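Long-range contacts in CRISPR-associated protein CasA/Cse1 (Thermus thermophilus, PDB 4AN8), which probably helps the CRISPR Cascade ribonucleoprotein complex select foreign DNA, as part of a bacterial adaptive immune system against mobile genetic elements: residues A[372-377]-A[446-451]; A[379-384]-A[452-457]; A[386-391]-A[431-436]. All blocks are in the same frame, centred on the assembly; numbering follows the deposited sequence.

Interaction 1 (A[372-377]-A[446-451]); sequences PKAEEN and ARVEEE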
loop_
_atom_site.group_PDB
_atom_site.type_symbol
_atom_site.label_atom_id
_atom_site.label_comp_id
_atom_site.label_asym_id
_atom_site.label_seq_id
_atom_site.Cartn_x
_atom_site.Cartn_y
_atom_site.Cartn_z
ATOM N N PRO A 372 -7.667 -15.674 -18.630
ATOM C CA PRO A 372 -7.654 -14.916 -19.894
ATOM C C PRO A 372 -8.956 -14.170 -20.181
ATOM O O PRO A 372 -8.930 -13.057 -20.695
ATOM C CB PRO A 372 -7.435 -16.005 -20.954
ATOM C CG PRO A 372 -6.683 -17.073 -20.236
ATOM C CD PRO A 372 -7.242 -17.075 -18.828
ATOM N N LYS A 373 -10.086 -14.782 -19.858
ATOM C CA LYS A 373 -11.369 -14.151 -20.112
ATOM C C LYS A 373 -11.552 -12.932 -19.208
ATOM O O LYS A 373 -11.796 -11.829 -19.695
ATOM C CB LYS A 373 -12.519 -15.158 -19.940
ATOM C CG LYS A 373 -13.919 -14.551 -19.850
ATOM C CD LYS A 373 -14.179 -13.469 -20.902
ATOM C CE LYS A 373 -14.206 -14.019 -22.314
ATOM N NZ LYS A 373 -14.599 -12.968 -23.300
ATOM N N ALA A 374 -11.420 -13.135 -17.896
ATOM C CA ALA A 374 -11.485 -12.017 -16.964
ATOM C C ALA A 374 -10.477 -10.929 -17.341
ATOM O O ALA A 374 -10.813 -9.752 -17.350
ATOM C CB ALA A 374 -11.268 -12.494 -15.533
ATOM N N GLU A 375 -9.247 -11.310 -17.669
ATOM C CA GLU A 375 -8.245 -10.303 -18.011
ATOM C C GLU A 375 -8.695 -9.544 -19.253
ATOM O O GLU A 375 -8.527 -8.329 -19.347
ATOM C CB GLU A 375 -6.853 -10.916 -18.187
ATOM C CG GLU A 375 -6.264 -11.412 -16.860
ATOM C CD GLU A 375 -4.830 -11.911 -16.953
ATOM O OE1 GLU A 375 -4.131 -11.624 -17.949
ATOM O OE2 GLU A 375 -4.393 -12.592 -16.009
ATOM N N GLU A 376 -9.292 -10.274 -20.191
ATOM C CA GLU A 376 -9.793 -9.700 -21.430
ATOM C C GLU A 376 -10.897 -8.701 -21.123
ATOM O O GLU A 376 -10.883 -7.577 -21.627
ATOM C CB GLU A 376 -10.314 -10.810 -22.348
ATOM C CG GLU A 376 -11.342 -10.371 -23.380
ATOM C CD GLU A 376 -12.018 -11.550 -24.067
ATOM O OE1 GLU A 376 -11.330 -12.552 -24.364
ATOM O OE2 GLU A 376 -13.244 -11.479 -24.304
ATOM N N ASN A 377 -11.843 -9.111 -20.288
ATOM C CA ASN A 377 -12.921 -8.217 -19.873
ATOM C C ASN A 377 -12.408 -6.948 -19.192
ATOM O O ASN A 377 -12.905 -5.849 -19.455
ATOM C CB ASN A 377 -13.917 -8.935 -18.966
ATOM C CG ASN A 377 -14.757 -9.923 -19.716
ATOM O OD1 ASN A 377 -14.957 -9.783 -20.923
ATOM N ND2 ASN A 377 -15.245 -10.947 -19.021
ATOM N N ALA A 446 -16.171 -7.165 -9.235
ATOM C CA ALA A 446 -16.587 -8.429 -8.651
ATOM C C ALA A 446 -17.106 -9.429 -9.707
ATOM O O ALA A 446 -17.101 -10.637 -9.470
ATOM C CB ALA A 446 -17.630 -8.191 -7.564
ATOM N N ARG A 447 -17.539 -8.940 -10.870
ATOM C CA ARG A 447 -18.095 -9.842 -11.886
ATOM C C ARG A 447 -17.228 -9.936 -13.145
ATOM O O ARG A 447 -17.705 -10.296 -14.219
ATOM C CB ARG A 447 -19.526 -9.434 -12.245
ATOM C CG ARG A 447 -20.460 -9.360 -11.051
ATOM C CD ARG A 447 -21.887 -9.038 -11.468
ATOM N NE ARG A 447 -22.612 -8.315 -10.423
ATOM C CZ ARG A 447 -23.866 -7.882 -10.537
ATOM N NH1 ARG A 447 -24.548 -8.104 -11.659
ATOM N NH2 ARG A 447 -24.442 -7.227 -9.531
ATOM N N VAL A 448 -15.944 -9.635 -13.007
ATOM C CA VAL A 448 -15.080 -9.516 -14.171
ATOM C C VAL A 448 -14.987 -10.811 -14.995
ATOM O O VAL A 448 -14.655 -10.774 -16.176
ATOM C CB VAL A 448 -13.658 -8.974 -13.784
ATOM C CG1 VAL A 448 -12.787 -10.079 -13.196
ATOM C CG2 VAL A 448 -12.988 -8.311 -14.991
ATOM N N GLU A 449 -15.276 -11.948 -14.371
ATOM C CA GLU A 449 -15.186 -13.235 -15.062
ATOM C C GLU A 449 -16.315 -13.418 -16.086
ATOM O O GLU A 449 -16.084 -13.869 -17.202
ATOM C CB GLU A 449 -15.201 -14.395 -14.060
ATOM C CG GLU A 449 -14.081 -14.359 -13.037
ATOM C CD GLU A 449 -14.494 -13.735 -11.693
ATOM O OE1 GLU A 449 -15.443 -12.902 -11.675
ATOM O OE2 GLU A 449 -13.864 -14.094 -10.659
ATOM N N GLU A 450 -17.534 -13.071 -15.683
ATOM C CA GLU A 450 -18.722 -13.190 -16.522
ATOM C C GLU A 450 -18.675 -12.310 -17.761
ATOM O O GLU A 450 -18.287 -11.145 -17.682
ATOM C CB GLU A 450 -19.957 -12.819 -15.702
ATOM C CG GLU A 450 -20.099 -13.639 -14.447
ATOM C CD GLU A 450 -20.938 -12.960 -13.389
ATOM O OE1 GLU A 450 -21.977 -12.355 -13.736
ATOM O OE2 GLU A 450 -20.547 -13.030 -12.203
ATOM N N GLU A 451 -19.090 -12.869 -18.898
ATOM C CA GLU A 451 -19.214 -12.122 -20.153
ATOM C C GLU A 451 -20.201 -10.964 -20.017
ATOM O O GLU A 451 -19.971 -9.871 -20.535
ATOM C CB GLU A 451 -19.685 -13.044 -21.275
ATOM C CG GLU A 451 -18.826 -14.274 -21.490
ATOM C CD GLU A 451 -19.423 -15.206 -22.524
ATOM O OE1 GLU A 451 -20.657 -15.161 -22.720
ATOM O OE2 GLU A 451 -18.662 -15.976 -23.148
#
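Asn377 reaches Val448 because its CG stands beside its own backbone N, opposite the carbonyl carbon (chi1 -72°), and this carries the amide across from the first turns of helix 372-403 to the loop 446-451. Val448 has the rarer valine rotamer, with CG1 between the backbone N and the carbonyl carbon (chi1 79°), which sets CG1 against CB of Ala374 and CG2 by the carbonyl oxygen of Ala374. The amide nitrogen then makes the hydrogen bond of the contact: ND2 of Asn377 donates to O of Val448 over 2.9 Å and nearly straight, at 168°. The acceptor lies almost in the amide plane, while the donor is somewhat tilted from the plane of the carbonyl. The same oxygen also receives a CA-H...O contact from CA of Ala374, 3.5 Å away.

These residues stand where the C-terminal four-helix bundle of Cse1 turns, the loop linking helix 429-446 to helix 453-476 and passing against the start of helix 372-403. An alanine suits this surface: CA of Ala374 and CA of Glu449 are only 4.3 Å apart, and the small methyl CB of Ala374 packs on CG1 of Val448 at 3.7 Å. The other branch, CG2 of Val448, sits 3.5 Å from O of Ala374, with CB of Asn377 a little farther off. Glu449 lays its aliphatic CG by CB of Ala374, while its OE2 turns off to Gly368 N and Ser367 OG, which both bond it. Lys373 contributes only the apolar root of its long side chain, with CG 3.5 Å from O of Glu449. Asn377 also touches Ser453 and Leu454 at the start of helix 453-476, and Ser453 OG is hydrogen-bonded to O of Glu450.

Interaction 2 (A[379-384]-A[452-457]); sequences EKALKM and ASLDLW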
loop_
_atom_site.group_PDB
_atom_site.type_symbol
_atom_site.label_atom_id
_atom_site.label_comp_id
_atom_site.label_asym_id
_atom_site.label_seq_id
_atom_site.Cartn_x
_atom_site.Cartn_y
_atom_site.Cartn_z
ATOM N N GLU A 379 -9.435 -5.559 -19.509
ATOM C CA GLU A 379 -8.787 -4.756 -20.536
ATOM C C GLU A 379 -9.819 -3.911 -21.310
ATOM O O GLU A 379 -9.647 -2.707 -21.486
ATOM C CB GLU A 379 -8.005 -5.671 -21.484
ATOM C CG GLU A 379 -6.940 -4.984 -22.324
ATOM C CD GLU A 379 -6.043 -5.979 -23.068
ATOM O OE1 GLU A 379 -6.118 -7.194 -22.776
ATOM O OE2 GLU A 379 -5.262 -5.547 -23.945
ATOM N N LYS A 380 -10.892 -4.543 -21.772
ATOM C CA LYS A 380 -11.934 -3.828 -22.513
ATOM C C LYS A 380 -12.619 -2.770 -21.647
ATOM O O LYS A 380 -12.794 -1.637 -22.066
ATOM C CB LYS A 380 -13.007 -4.799 -23.040
ATOM C CG LYS A 380 -12.555 -5.763 -24.137
ATOM C CD LYS A 380 -13.724 -6.648 -24.589
ATOM C CE LYS A 380 -13.282 -7.796 -25.497
ATOM N NZ LYS A 380 -12.575 -7.319 -26.719
ATOM N N ALA A 381 -13.038 -3.169 -20.449
ATOM C CA ALA A 381 -13.767 -2.281 -19.555
ATOM C C ALA A 381 -12.974 -1.007 -19.339
ATOM O O ALA A 381 -13.524 0.091 -19.383
ATOM C CB ALA A 381 -14.014 -2.967 -18.215
ATOM N N LEU A 382 -11.672 -1.160 -19.108
ATOM C CA LEU A 382 -10.848 -0.013 -18.771
ATOM C C LEU A 382 -10.598 0.828 -20.006
ATOM O O LEU A 382 -10.381 2.030 -19.915
ATOM C CB LEU A 382 -9.524 -0.453 -18.140
ATOM C CG LEU A 382 -9.456 -0.338 -16.618
ATOM C CD1 LEU A 382 -10.706 -0.903 -15.991
ATOM C CD2 LEU A 382 -8.195 -1.012 -16.071
ATOM N N LYS A 383 -10.609 0.187 -21.164
ATOM C CA LYS A 383 -10.310 0.882 -22.409
ATOM C C LYS A 383 -11.501 1.762 -22.791
ATOM O O LYS A 383 -11.336 2.937 -23.103
ATOM C CB LYS A 383 -9.984 -0.120 -23.518
ATOM C CG LYS A 383 -9.365 0.496 -24.759
ATOM C CD LYS A 383 -8.941 -0.586 -25.744
ATOM C CE LYS A 383 -8.413 -0.005 -27.057
ATOM N NZ LYS A 383 -9.486 0.630 -27.883
ATOM N N MET A 384 -12.695 1.192 -22.741
ATOM C CA MET A 384 -13.906 1.973 -22.929
ATOM C C MET A 384 -13.887 3.193 -22.017
ATOM O O MET A 384 -14.042 4.325 -22.488
ATOM C CB MET A 384 -15.143 1.122 -22.646
ATOM C CG MET A 384 -15.319 -0.037 -23.610
ATOM S SD MET A 384 -16.413 -1.342 -23.002
ATOM C CE MET A 384 -17.908 -0.406 -22.681
ATOM N N ALA A 452 -21.302 -11.220 -19.318
ATOM C CA ALA A 452 -22.344 -10.229 -19.086
ATOM C C ALA A 452 -21.812 -8.897 -18.540
ATOM O O ALA A 452 -22.470 -7.861 -18.651
ATOM C CB ALA A 452 -23.386 -10.800 -18.118
ATOM N N SER A 453 -20.632 -8.935 -17.934
ATOM C CA SER A 453 -20.165 -7.817 -17.108
ATOM C C SER A 453 -19.828 -6.550 -17.900
ATOM O O SER A 453 -20.000 -5.452 -17.395
ATOM C CB SER A 453 -18.965 -8.242 -16.251
ATOM O OG SER A 453 -17.844 -8.525 -17.070
ATOM N N LEU A 454 -19.346 -6.701 -19.129
ATOM C CA LEU A 454 -19.057 -5.537 -19.968
ATOM C C LEU A 454 -20.297 -4.686 -20.138
ATOM O O LEU A 454 -20.225 -3.450 -20.133
ATOM C CB LEU A 454 -18.563 -5.949 -21.350
ATOM C CG LEU A 454 -17.066 -6.141 -21.561
ATOM C CD1 LEU A 454 -16.240 -5.209 -20.662
ATOM C CD2 LEU A 454 -16.701 -7.605 -21.354
ATOM N N ASP A 455 -21.434 -5.357 -20.281
ATOM C CA ASP A 455 -22.700 -4.675 -20.494
ATOM C C ASP A 455 -23.077 -3.831 -19.289
ATOM O O ASP A 455 -23.509 -2.690 -19.440
ATOM C CB ASP A 455 -23.808 -5.679 -20.823
ATOM C CG ASP A 455 -23.541 -6.431 -22.117
ATOM O OD1 ASP A 455 -23.086 -5.800 -23.098
ATOM O OD2 ASP A 455 -23.776 -7.658 -22.146
ATOM N N LEU A 456 -22.912 -4.381 -18.094
ATOM C CA LEU A 456 -23.150 -3.600 -16.888
ATOM C C LEU A 456 -22.242 -2.370 -16.891
ATOM O O LEU A 456 -22.652 -1.275 -16.512
ATOM C CB LEU A 456 -22.912 -4.439 -15.631
ATOM C CG LEU A 456 -24.013 -5.441 -15.276
ATOM C CD1 LEU A 456 -25.371 -4.747 -15.221
ATOM C CD2 LEU A 456 -24.041 -6.618 -16.250
ATOM N N TRP A 457 -21.009 -2.550 -17.350
ATOM C CA TRP A 457 -20.032 -1.478 -17.304
ATOM C C TRP A 457 -20.464 -0.370 -18.254
ATOM O O TRP A 457 -20.428 0.818 -17.900
ATOM C CB TRP A 457 -18.658 -2.017 -17.688
ATOM C CG TRP A 457 -17.538 -1.038 -17.553
ATOM C CD1 TRP A 457 -16.695 -0.637 -18.534
ATOM C CD2 TRP A 457 -17.121 -0.356 -16.354
ATOM N NE1 TRP A 457 -15.780 0.254 -18.037
ATOM C CE2 TRP A 457 -16.020 0.450 -16.702
ATOM C CE3 TRP A 457 -17.581 -0.341 -15.030
ATOM C CZ2 TRP A 457 -15.359 1.260 -15.776
ATOM C CZ3 TRP A 457 -16.941 0.475 -14.110
ATOM C CH2 TRP A 457 -15.835 1.265 -14.489
#
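The indole of Trp457 carries Ala381 on one face: the methyl CB lies 3.8 Å from the centroid of the five-membered ring, close enough to its normal for a CH-pi contact. Alanine suits the place: its lone methyl lies over the ring while its own carbonyl O stays within reach of NE1. Met384 brings its CE to the same ring obliquely, 4.3 Å from CD1 of Trp457, and the Phe444 ring of helix 429-446 meets the indole with planes about 40° apart. The pyrrole nitrogen finds a partner too: NE1 of Trp457 donates to O of Ala381 at 2.6 Å, but the bond is bent to 134°, with the donor above the carbonyl plane and the acceptor tilted from the ring. CG of Trp457 lies anti to the backbone N (chi1 -174°), extending the ring toward helix 372-403. One turn earlier in the helix, Leu454 places CD1 4.0 Å from CB of Ala381 and 4.0 Å from CB of Lys380, which contributes only that atom to this contact. The axes of the two short segments approach to 10.1 Å. Their nearly parallel course is that of alternate helices in an up-and-down four-helix bundle.

Interaction 3 (A[386-391]-A[431-436]); sequences EELGQG and RLYWHA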
loop_
_atom_site.group_PDB
_atom_site.type_symbol
_atom_site.label_atom_id
_atom_site.label_comp_id
_atom_site.label_asym_id
_atom_site.label_seq_id
_atom_site.Cartn_x
_atom_site.Cartn_y
_atom_site.Cartn_z
ATOM N N GLU A 386 -11.538 4.720 -20.526
ATOM C CA GLU A 386 -10.514 5.719 -20.889
ATOM C C GLU A 386 -10.849 6.497 -22.161
ATOM O O GLU A 386 -10.535 7.685 -22.270
ATOM C CB GLU A 386 -9.099 5.115 -21.008
ATOM C CG GLU A 386 -8.508 4.562 -19.701
ATOM C CD GLU A 386 -8.070 5.647 -18.706
ATOM O OE1 GLU A 386 -7.925 6.822 -19.098
ATOM O OE2 GLU A 386 -7.869 5.323 -17.514
ATOM N N GLU A 387 -11.466 5.837 -23.128
ATOM C CA GLU A 387 -11.767 6.504 -24.382
ATOM C C GLU A 387 -12.852 7.555 -24.149
ATOM O O GLU A 387 -12.749 8.687 -24.609
ATOM C CB GLU A 387 -12.201 5.495 -25.448
ATOM C CG GLU A 387 -11.047 4.671 -26.010
ATOM C CD GLU A 387 -11.481 3.667 -27.072
ATOM O OE1 GLU A 387 -12.683 3.657 -27.437
ATOM O OE2 GLU A 387 -10.615 2.889 -27.536
ATOM N N LEU A 388 -13.887 7.165 -23.416
ATOM C CA LEU A 388 -14.960 8.070 -23.096
ATOM C C LEU A 388 -14.414 9.260 -22.296
ATOM O O LEU A 388 -14.710 10.421 -22.612
ATOM C CB LEU A 388 -16.044 7.316 -22.340
ATOM C CG LEU A 388 -17.189 8.153 -21.799
ATOM C CD1 LEU A 388 -17.770 8.990 -22.923
ATOM C CD2 LEU A 388 -18.225 7.254 -21.207
ATOM N N GLY A 389 -13.569 8.974 -21.300
ATOM C CA GLY A 389 -13.020 10.009 -20.439
ATOM C C GLY A 389 -12.157 10.980 -21.210
ATOM O O GLY A 389 -12.060 12.162 -20.862
ATOM N N GLN A 390 -11.521 10.485 -22.264
ATOM C CA GLN A 390 -10.728 11.331 -23.148
ATOM C C GLN A 390 -11.659 12.228 -24.008
ATOM O O GLN A 390 -11.396 13.422 -24.214
ATOM C CB GLN A 390 -9.833 10.455 -24.032
ATOM C CG GLN A 390 -8.557 11.134 -24.520
ATOM C CD GLN A 390 -7.573 11.457 -23.393
ATOM O OE1 GLN A 390 -7.688 10.945 -22.273
ATOM N NE2 GLN A 390 -6.603 12.316 -23.689
ATOM N N GLY A 391 -12.747 11.641 -24.494
ATOM C CA GLY A 391 -13.780 12.391 -25.182
ATOM C C GLY A 391 -14.345 13.480 -24.291
ATOM O O GLY A 391 -14.492 14.625 -24.727
ATOM N N ARG A 431 -14.266 15.315 -13.304
ATOM C CA ARG A 431 -14.309 14.935 -11.900
ATOM C C ARG A 431 -15.503 14.036 -11.612
ATOM O O ARG A 431 -15.363 13.012 -10.943
ATOM C CB ARG A 431 -14.318 16.174 -11.006
ATOM C CG ARG A 431 -14.369 15.888 -9.521
ATOM C CD ARG A 431 -14.194 17.164 -8.690
ATOM N NE ARG A 431 -15.202 18.192 -8.961
ATOM C CZ ARG A 431 -16.446 18.176 -8.481
ATOM N NH1 ARG A 431 -16.860 17.173 -7.713
ATOM N NH2 ARG A 431 -17.287 19.159 -8.781
ATOM N N LEU A 432 -16.677 14.382 -12.134
ATOM C CA LEU A 432 -17.867 13.589 -11.811
ATOM C C LEU A 432 -17.952 12.268 -12.572
ATOM O O LEU A 432 -18.395 11.261 -12.031
ATOM C CB LEU A 432 -19.153 14.397 -11.994
ATOM C CG LEU A 432 -19.568 15.163 -10.742
ATOM C CD1 LEU A 432 -18.782 16.450 -10.653
ATOM C CD2 LEU A 432 -21.063 15.448 -10.750
ATOM N N TYR A 433 -17.544 12.274 -13.833
ATOM C CA TYR A 433 -17.449 11.032 -14.588
ATOM C C TYR A 433 -16.626 10.013 -13.773
ATOM O O TYR A 433 -17.108 8.942 -13.432
ATOM C CB TYR A 433 -16.797 11.317 -15.940
ATOM C CG TYR A 433 -16.485 10.093 -16.769
ATOM C CD1 TYR A 433 -17.504 9.286 -17.257
ATOM C CD2 TYR A 433 -15.171 9.753 -17.081
ATOM C CE1 TYR A 433 -17.232 8.169 -18.021
ATOM C CE2 TYR A 433 -14.887 8.625 -17.860
ATOM C CZ TYR A 433 -15.920 7.845 -18.325
ATOM O OH TYR A 433 -15.668 6.731 -19.091
ATOM N N TRP A 434 -15.387 10.367 -13.448
ATOM C CA TRP A 434 -14.497 9.459 -12.718
ATOM C C TRP A 434 -15.001 9.117 -11.313
ATOM O O TRP A 434 -14.971 7.961 -10.896
ATOM C CB TRP A 434 -13.078 10.019 -12.683
ATOM C CG TRP A 434 -12.456 9.970 -14.033
ATOM C CD1 TRP A 434 -12.083 11.027 -14.800
ATOM C CD2 TRP A 434 -12.164 8.787 -14.802
ATOM N NE1 TRP A 434 -11.564 10.578 -15.992
ATOM C CE2 TRP A 434 -11.595 9.207 -16.010
ATOM C CE3 TRP A 434 -12.309 7.415 -14.566
ATOM C CZ2 TRP A 434 -11.189 8.299 -17.005
ATOM C CZ3 TRP A 434 -11.901 6.515 -15.549
ATOM C CH2 TRP A 434 -11.346 6.960 -16.751
ATOM N N HIS A 435 -15.497 10.115 -10.597
ATOM C CA HIS A 435 -16.079 9.860 -9.285
ATOM C C HIS A 435 -17.235 8.863 -9.355
ATOM O O HIS A 435 -17.365 7.973 -8.505
ATOM C CB HIS A 435 -16.554 11.152 -8.631
ATOM C CG HIS A 435 -17.137 10.943 -7.271
ATOM N ND1 HIS A 435 -16.492 11.335 -6.119
ATOM C CD2 HIS A 435 -18.291 10.353 -6.879
ATOM C CE1 HIS A 435 -17.233 11.009 -5.072
ATOM N NE2 HIS A 435 -18.328 10.411 -5.506
ATOM N N ALA A 436 -18.080 9.004 -10.364
ATOM C CA ALA A 436 -19.182 8.063 -10.524
ATOM C C ALA A 436 -18.667 6.665 -10.780
ATOM O O ALA A 436 -19.225 5.692 -10.273
ATOM C CB ALA A 436 -20.098 8.492 -11.649
HETATM O O HOH W 1 -11.159 12.268 -18.259
#
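Tyr433 packs on Leu388 and Gly389, and Trp434 lies by Gly389 and Glu386, where two antiparallel helices of the C-terminal four-helix bundle face each other, the axes of the two segments approaching to 10.7 Å. The apolar contacts come first. CG of Tyr433 is anti to its backbone N (chi1 173°), which sends the ring to the neighbouring helix, where CE1 meets CD2 of Leu388 at 3.5 Å and CE2 lies 3.5 Å from CA of Gly389. Lacking a side chain, the glycine lets both rings come close to its backbone, with CZ2 of Trp434 at 4.3 Å from its CA. Within their own helix the tyrosine turns its edge to the indole, CD2 of Tyr433 lying over the centre of one face.

Charged and polar groups complete the contact. Glu386, bent at its second torsion, crosses Trp434 at about a right angle, with OE2 3.9 Å from CH2. Its OE1 forms a salt bridge to Arg305, which makes a cation-pi contact with the same indole. Tyr433 OH is hydrogen-bonded to O of Ala385. Finally, a water lying in the plane of the indole at its edge bridges the helices, accepting from NE1 of Trp434 at 2.9 Å and donating to O of Gly389 at 2.8 Å.

Helix 372-403 is the common partner. Starting from its N terminus, it gives 372-377 to interaction 1, 379-384 to interaction 2 and 386-391 to interaction 3, one after another along its length. The chain then leads through helix 417-426 to helix 429-446, where 431-436 closes the shortest loop, that of interaction 3. It next passes the turn 446-451, closing interaction 1, and enters helix 453-476, where 452-457 closes interaction 2. Interactions 1 and 2 therefore cross, and interaction 3 falls within both their loops. Interactions 1 and 2 touch, their centres 9 Å apart, while 1 and 3 stand about 21 Å apart between centres. Together they join three bundle helices and one turn.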